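Local coordinates for hypothetical Thioesterase Protein SP_1851 (Streptococcus pneumoniae serotype 4, PDB 4XY5) that probably acts as a hotdog-fold thioesterase of the PaaI type, hydrolysing thioester bonds, at residues Gly26-Thr31 and Gly59-Ser64; Gly69-Ser74 and Ala119-Phe124. The protein carries 1 engineered substitution. One frame throughout, in Å; residues are numbered along the deposited sequence.

Followed from the N terminus, the chain illustrates how a hotdog fold is closed by contacts in series. Contact 1 comes first: strand 27-33 meets the last turns of helix 47-64, closing a loop of 27 residues that holds most of that helix. Strand 68-78 follows directly, and contact 2 pairs it with strand 115-127, closing a second loop that carries strands 87-97 and 101-109. Neither loop encloses or crosses the other. Both contacts reach the same antiparallel sheet, one laying the helix on it and the other adding the strand that is outermost within the chain, and they meet where Val62 CG2 packs on Met123 CE at 3.8 Å.

Contact 1: residues Gly26-Thr31 and Gly59-Ser64; sequences GHVVVT and GLVVIS
Gly26-Thr31 and Gly59-Ser64 meet as strand against helix, their axes closing to 7.6 Å and their N-to-C directions 137° apart, with the backbones nearest where Gly26 lies beside Val61. Contact here is concentrated at the start of the strand and fades along it.

Val28 carries the apolar part. Its chi1 of 168° places CG1 anti to the backbone N, which leaves CG2 beside the N and turned to the helix. There CG2 reaches between two residues: it lies 3.7 Å from Val61 CG2 and also touches Val61 N, while Leu60 CB borders both methyls of Val28. Val28 and Leu60 cross at about a right angle. Val30, two residues on along the same face of the strand, makes a lighter contact, its CG2 4.1 Å from Leu60 CD1. The other branch of Val61 turns to the backbone: CG1 rests 3.4 Å from Gly26 O.

The polar element is Ser64. Its OG lies between the backbone N and the carbonyl carbon, from where it accepts a bond of 3.0 Å from Gly26 N, bent to 139° at the hydrogen. The same OG is modelled as donating to Val61 O, one helical turn back, at a suspiciously short 2.5 Å.

This is the hotdog arrangement, a long helix wrapped by an antiparallel sheet. Ile57 extends the apolar layer under Val28 and Val30, Met23 of strand 19-24 touches Leu60, and Tyr41 of the second subunit also packs on Leu60.

If the model is right here, two bonds would limit the rotation of the Ser64 hydroxyl, which donates to the helix while accepting from Gly26 N. A single side chain thus joins the backbone N-H just before strand 27-33 to the helix, beside an interface otherwise made by branched aliphatic groups.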
ATOM      1  N   GLY A  26      12.893  18.840  -5.517  1.00 19.40           N
ATOM      2  CA  GLY A  26      11.910  17.783  -5.373  1.00 18.41           C
ATOM      3  C   GLY A  26      11.837  16.830  -6.548  1.00 16.00           C
ATOM      4  O   GLY A  26      10.897  16.055  -6.655  1.00 17.27           O
ATOM      5  N   HIS A  27      12.836  16.875  -7.417  1.00 17.22           N
ATOM      6  CA  HIS A  27      12.863  16.021  -8.597  1.00 15.30           C
ATOM      7  C   HIS A  27      14.239  15.410  -8.735  1.00 18.78           C
ATOM      8  O   HIS A  27      15.237  16.121  -8.746  1.00 16.81           O
ATOM      9  CB  HIS A  27      12.513  16.814  -9.854  1.00 19.74           C
ATOM     10  CG  HIS A  27      11.119  17.351  -9.845  1.00 20.24           C
ATOM     11  ND1 HIS A  27      10.747  18.438  -9.083  1.00 22.45           N
ATOM     12  CD2 HIS A  27       9.998  16.935 -10.480  1.00 21.39           C
ATOM     13  CE1 HIS A  27       9.461  18.678  -9.260  1.00 20.20           C
ATOM     14  NE2 HIS A  27       8.982  17.781 -10.101  1.00 21.48           N
ATOM     15  N   VAL A  28      14.277  14.085  -8.839  1.00 14.52           N
ATOM     16  CA  VAL A  28      15.521  13.341  -8.836  1.00 15.10           C
ATOM     17  C   VAL A  28      15.489  12.313  -9.954  1.00 15.91           C
ATOM     18  O   VAL A  28      14.465  11.682 -10.183  1.00 12.89           O
ATOM     19  CB  VAL A  28      15.737  12.637  -7.475  1.00 15.28           C
ATOM     20  CG1 VAL A  28      16.886  11.632  -7.558  1.00 12.31           C
ATOM     21  CG2 VAL A  28      15.976  13.668  -6.375  1.00 13.66           C
ATOM     22  N   VAL A  29      16.596  12.178 -10.674  1.00 14.21           N
ATOM     23  CA  VAL A  29      16.765  11.107 -11.653  1.00 13.27           C
ATOM     24  C   VAL A  29      18.129  10.443 -11.438  1.00 15.20           C
ATOM     25  O   VAL A  29      19.164  11.114 -11.473  1.00 15.82           O
ATOM     26  CB  VAL A  29      16.683  11.628 -13.105  1.00 13.73           C
ATOM     27  CG1 VAL A  29      16.969  10.503 -14.091  1.00 17.92           C
ATOM     28  CG2 VAL A  29      15.320  12.256 -13.377  1.00 14.08           C
ATOM     29  N   VAL A  30      18.120   9.126 -11.222  1.00 14.66           N
ATOM     30  CA  VAL A  30      19.347   8.352 -10.997  1.00 12.30           C
ATOM     31  C   VAL A  30      19.318   7.133 -11.903  1.00 13.98           C
ATOM     32  O   VAL A  30      18.270   6.508 -12.049  1.00 14.54           O
ATOM     33  CB  VAL A  30      19.483   7.906  -9.522  1.00 15.94           C
ATOM     34  CG1 VAL A  30      20.697   6.988  -9.329  1.00 12.48           C
ATOM     35  CG2 VAL A  30      19.557   9.116  -8.596  1.00 13.13           C
ATOM     36  N   THR A  31      20.456   6.791 -12.510  1.00 11.44           N
ATOM     37  CA  THR A  31      20.527   5.584 -13.322  1.00 11.97           C
ATOM     38  C   THR A  31      21.443   4.545 -12.662  1.00 14.35           C
ATOM     39  O   THR A  31      22.313   4.886 -11.859  1.00 13.94           O
ATOM     40  CB  THR A  31      21.013   5.875 -14.753  1.00 18.77           C
ATOM     41  OG1 THR A  31      22.352   6.377 -14.716  1.00 17.72           O
ATOM     42  CG2 THR A  31      20.092   6.891 -15.429  1.00 15.82           C
ATOM     43  N   GLY A  59      14.455   9.316  -0.699  1.00 11.40           N
ATOM     44  CA  GLY A  59      15.222  10.050   0.295  1.00 13.48           C
ATOM     45  C   GLY A  59      15.951  11.221  -0.342  1.00 17.07           C
ATOM     46  O   GLY A  59      15.985  12.317   0.221  1.00 15.16           O
ATOM     47  N   LEU A  60      16.521  10.990  -1.520  1.00 13.05           N
ATOM     48  CA  LEU A  60      17.194  12.060  -2.260  1.00 12.81           C
ATOM     49  C   LEU A  60      16.214  13.174  -2.630  1.00 15.36           C
ATOM     50  O   LEU A  60      16.574  14.352  -2.624  1.00 14.51           O
ATOM     51  CB  LEU A  60      17.881  11.507  -3.511  1.00 14.23           C
ATOM     52  CG  LEU A  60      19.109  10.603  -3.276  1.00 17.27           C
ATOM     53  CD1 LEU A  60      19.529   9.975  -4.576  1.00 14.55           C
ATOM     54  CD2 LEU A  60      20.270  11.375  -2.663  1.00 17.10           C
ATOM     55  N   VAL A  61      14.965  12.825  -2.935  1.00 13.72           N
ATOM     56  CA  VAL A  61      13.975  13.869  -3.207  1.00 13.24           C
ATOM     57  C   VAL A  61      13.787  14.754  -1.972  1.00 15.43           C
ATOM     58  O   VAL A  61      13.768  15.980  -2.094  1.00 17.56           O
ATOM     59  CB  VAL A  61      12.614  13.291  -3.638  1.00 12.91           C
ATOM     60  CG1 VAL A  61      11.555  14.394  -3.721  1.00 13.99           C
ATOM     61  CG2 VAL A  61      12.726  12.608  -4.981  1.00 12.55           C
ATOM     62  N   VAL A  62      13.668  14.132  -0.798  1.00 13.43           N
ATOM     63  CA  VAL A  62      13.572  14.849   0.475  1.00 16.58           C
ATOM     64  C   VAL A  62      14.729  15.826   0.659  1.00 18.43           C
ATOM     65  O   VAL A  62      14.524  16.993   0.984  1.00 19.15           O
ATOM     66  CB  VAL A  62      13.591  13.900   1.696  1.00 20.50           C
ATOM     67  CG1 VAL A  62      13.642  14.712   2.988  1.00 22.96           C
ATOM     68  CG2 VAL A  62      12.389  12.968   1.712  1.00 21.44           C
ATOM     69  N   ILE A  63      15.950  15.330   0.468  1.00 15.27           N
ATOM     70  CA  ILE A  63      17.125  16.173   0.672  1.00 18.40           C
ATOM     71  C   ILE A  63      17.097  17.358  -0.287  1.00 18.99           C
ATOM     72  O   ILE A  63      17.423  18.481   0.097  1.00 21.63           O
ATOM     73  CB  ILE A  63      18.416  15.369   0.504  1.00 17.79           C
ATOM     74  CG1 ILE A  63      18.522  14.340   1.632  1.00 18.31           C
ATOM     75  CG2 ILE A  63      19.641  16.283   0.534  1.00 23.41           C
ATOM     76  CD1 ILE A  63      19.679  13.395   1.476  1.00 29.55           C
ATOM     77  N   SER A  64      16.668  17.109  -1.520  1.00 15.87           N
ATOM     78  CA  SER A  64      16.644  18.139  -2.553  1.00 16.81           C
ATOM     79  C   SER A  64      15.672  19.275  -2.221  1.00 21.54           C
ATOM     80  O   SER A  64      15.760  20.357  -2.806  1.00 22.93           O
ATOM     81  CB  SER A  64      16.279  17.533  -3.913  1.00 17.28           C
ATOM     82  OG  SER A  64      14.891  17.250  -3.985  1.00 18.97           O
TER

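Contact 2: residues Gly69-Ser74 and Ala119-Phe124; sequences GVTLQS and ATFTMF
Val70 and Phe124 exchange two backbone hydrogen bonds, the shorter running from Phe124 N to Val70 O at 2.7 Å. Farther along, Thr122 O receives Leu72 N at 2.7 Å and, more weakly, Gln73 N, while Thr122 N returns a nearly straight bond to Gln73 O.

Two residues facing Thr122 make this a classic beta bulge, shifting the register of the antiparallel pair by one between Thr71 and Gln73. It lies in the outermost strand of this chain's hotdog sheet, which continues into the second subunit through Gln73 and Ser74.

Ser74 OG, anti to its own N (chi1 -179°), sits 3.1 Å above one face of the Phe121 ring, offset toward the rim. From there it donates to Thr120 O at 3.2 Å, approaching from 54° out of the carbonyl plane. Thr71 CG2 meets the same ring at its edge, 3.8 Å from Phe121 CD1; on the same side of the sheet, Thr71 OG1 lies 3.2 Å from Met123 SD, whose chain is bent at chi2 and chi3. Phe51 and Ala55 of helix 47-64 also pack on Phe121.

Across the sheet, a water links Thr122 OG1 with Thr120 O; its further link to Gln73 OE1 is doubtful, being too short. Gln73 NE2 bonds Ser75. Leu72 CG packs 3.7 Å from Phe124 CB, and Val70 CG1 stands at the edge of the Phe124 ring.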
ATOM      1  N   GLY A  69      14.277  13.542   6.513  1.00 28.02           N
ATOM      2  CA  GLY A  69      13.088  12.740   6.699  1.00 29.08           C
ATOM      3  C   GLY A  69      13.300  11.247   6.792  1.00 32.50           C
ATOM      4  O   GLY A  69      14.384  10.730   6.518  1.00 25.63           O
ATOM      5  N   VAL A  70      12.226  10.558   7.173  1.00 32.78           N
ATOM      6  CA  VAL A  70      12.219   9.114   7.319  1.00 29.50           C
ATOM      7  C   VAL A  70      10.938   8.577   6.677  1.00 26.69           C
ATOM      8  O   VAL A  70       9.904   9.240   6.707  1.00 27.34           O
ATOM      9  CB  VAL A  70      12.303   8.701   8.812  1.00 31.42           C
ATOM     10  CG1 VAL A  70      11.141   9.290   9.594  1.00 34.86           C
ATOM     11  CG2 VAL A  70      12.356   7.189   8.968  1.00 36.27           C
ATOM     12  N   THR A  71      11.021   7.402   6.064  1.00 26.11           N
ATOM     13  CA  THR A  71       9.845   6.770   5.467  1.00 23.83           C
ATOM     14  C   THR A  71       8.925   6.204   6.545  1.00 20.63           C
ATOM     15  O   THR A  71       9.382   5.504   7.450  1.00 22.17           O
ATOM     16  CB  THR A  71      10.253   5.650   4.490  1.00 21.21           C
ATOM     17  OG1 THR A  71      11.260   6.144   3.597  1.00 25.72           O
ATOM     18  CG2 THR A  71       9.055   5.181   3.672  1.00 17.41           C
ATOM     19  N   LEU A  72       7.634   6.526   6.448  1.00 18.29           N
ATOM     20  CA  LEU A  72       6.604   5.979   7.327  1.00 17.26           C
ATOM     21  C   LEU A  72       5.970   4.745   6.714  1.00 14.72           C
ATOM     22  O   LEU A  72       5.635   3.780   7.399  1.00 11.65           O
ATOM     23  CB  LEU A  72       5.489   7.001   7.586  1.00 20.01           C
ATOM     24  CG  LEU A  72       5.648   8.093   8.629  1.00 27.28           C
ATOM     25  CD1 LEU A  72       4.367   8.919   8.658  1.00 24.68           C
ATOM     26  CD2 LEU A  72       5.921   7.471   9.977  1.00 29.55           C
ATOM     27  N   GLN A  73       5.773   4.817   5.407  1.00 10.52           N
ATOM     28  CA  GLN A  73       5.020   3.804   4.706  1.00 10.35           C
ATOM     29  C   GLN A  73       5.369   3.832   3.243  1.00  8.99           C
ATOM     30  O   GLN A  73       5.591   4.886   2.673  1.00  9.32           O
ATOM     31  CB  GLN A  73       3.510   4.049   4.905  1.00 14.58           C
ATOM     32  CG  GLN A  73       2.631   2.899   4.494  1.00 14.58           C
ATOM     33  CD  GLN A  73       2.383   2.838   3.007  1.00 13.68           C
ATOM     34  OE1 GLN A  73       2.504   3.836   2.294  1.00 14.17           O
ATOM     35  NE2 GLN A  73       2.004   1.656   2.531  1.00 14.29           N
ATOM     36  N   SER A  74       5.409   2.669   2.611  1.00  9.68           N
ATOM     37  CA  SER A  74       5.600   2.681   1.176  1.00 10.87           C
ATOM     38  C   SER A  74       4.796   1.583   0.511  1.00  9.96           C
ATOM     39  O   SER A  74       4.609   0.515   1.089  1.00  9.87           O
ATOM     40  CB  SER A  74       7.075   2.515   0.823  1.00 10.88           C
ATOM     41  OG  SER A  74       7.220   2.566  -0.583  1.00 13.23           O
ATOM     42  N   ALA A 119       6.381   3.179  -7.287  1.00 10.05           N
ATOM     43  CA  ALA A 119       6.188   3.129  -5.844  1.00 11.27           C
ATOM     44  C   ALA A 119       5.776   4.484  -5.321  1.00 12.69           C
ATOM     45  O   ALA A 119       6.046   5.493  -5.951  1.00 13.48           O
ATOM     46  CB  ALA A 119       7.461   2.659  -5.146  1.00  9.75           C
ATOM     47  N   THR A 120       5.107   4.501  -4.172  1.00  9.89           N
ATOM     48  CA  THR A 120       4.739   5.755  -3.544  1.00 10.09           C
ATOM     49  C   THR A 120       5.206   5.699  -2.110  1.00 12.60           C
ATOM     50  O   THR A 120       4.954   4.719  -1.404  1.00 13.42           O
ATOM     51  CB  THR A 120       3.218   6.001  -3.622  1.00 13.96           C
ATOM     52  OG1 THR A 120       2.851   6.149  -4.996  1.00 14.15           O
ATOM     53  CG2 THR A 120       2.827   7.256  -2.864  1.00 14.02           C
ATOM     54  N   PHE A 121       5.922   6.740  -1.697  1.00 10.70           N
ATOM     55  CA  PHE A 121       6.484   6.823  -0.361  1.00  9.50           C
ATOM     56  C   PHE A 121       5.850   7.919   0.470  1.00 12.88           C
ATOM     57  O   PHE A 121       5.729   9.044   0.005  1.00 13.54           O
ATOM     58  CB  PHE A 121       7.985   7.080  -0.459  1.00 11.27           C
ATOM     59  CG  PHE A 121       8.745   5.913  -0.956  1.00 11.66           C
ATOM     60  CD1 PHE A 121       9.375   5.060  -0.066  1.00 13.67           C
ATOM     61  CD2 PHE A 121       8.826   5.653  -2.311  1.00 14.66           C
ATOM     62  CE1 PHE A 121      10.085   3.964  -0.528  1.00 10.94           C
ATOM     63  CE2 PHE A 121       9.535   4.557  -2.765  1.00 11.85           C
ATOM     64  CZ  PHE A 121      10.148   3.721  -1.871  1.00 10.47           C
ATOM     65  N   THR A 122       5.457   7.574   1.696  1.00 13.59           N
ATOM     66  CA  THR A 122       4.960   8.541   2.657  1.00 12.06           C
ATOM     67  C   THR A 122       6.062   8.809   3.659  1.00 16.21           C
ATOM     68  O   THR A 122       6.362   7.968   4.504  1.00 14.68           O
ATOM     69  CB  THR A 122       3.691   8.038   3.377  1.00 15.33           C
ATOM     70  OG1 THR A 122       2.688   7.753   2.398  1.00 15.72           O
ATOM     71  CG2 THR A 122       3.161   9.100   4.317  1.00 21.82           C
ATOM     72  N   MET A 123       6.674   9.981   3.542  1.00 21.56           N
ATOM     73  CA  MET A 123       7.821  10.330   4.368  1.00 21.70           C
ATOM     74  C   MET A 123       7.411  11.287   5.479  1.00 22.45           C
ATOM     75  O   MET A 123       6.579  12.161   5.277  1.00 25.03           O
ATOM     76  CB  MET A 123       8.928  10.963   3.517  1.00 20.31           C
ATOM     77  CG  MET A 123       9.156  10.316   2.149  1.00 25.30           C
ATOM     78  SD  MET A 123      10.125   8.783   2.148  1.00 27.50           S
ATOM     79  CE  MET A 123      11.753   9.369   2.652  1.00 22.37           C
ATOM     80  N   PHE A 124       8.005  11.107   6.651  1.00 31.01           N
ATOM     81  CA  PHE A 124       7.792  12.001   7.781  1.00 31.77           C
ATOM     82  C   PHE A 124       8.948  12.996   7.839  1.00 32.23           C
ATOM     83  O   PHE A 124      10.107  12.600   7.960  1.00 31.20           O
ATOM     84  CB  PHE A 124       7.686  11.199   9.080  1.00 34.62           C
ATOM     85  CG  PHE A 124       7.378  12.033  10.294  1.00 38.32           C
ATOM     86  CD1 PHE A 124       6.099  12.517  10.511  1.00 42.66           C
ATOM     87  CD2 PHE A 124       8.363  12.315  11.226  1.00 41.00           C
ATOM     88  CE1 PHE A 124       5.812  13.280  11.631  1.00 46.61           C
ATOM     89  CE2 PHE A 124       8.082  13.074  12.347  1.00 42.82           C
ATOM     90  CZ  PHE A 124       6.809  13.557  12.551  1.00 41.66           C
TER
HETATM   91  O   HOH W   1       2.835   5.525   0.582  1.00 19.07           O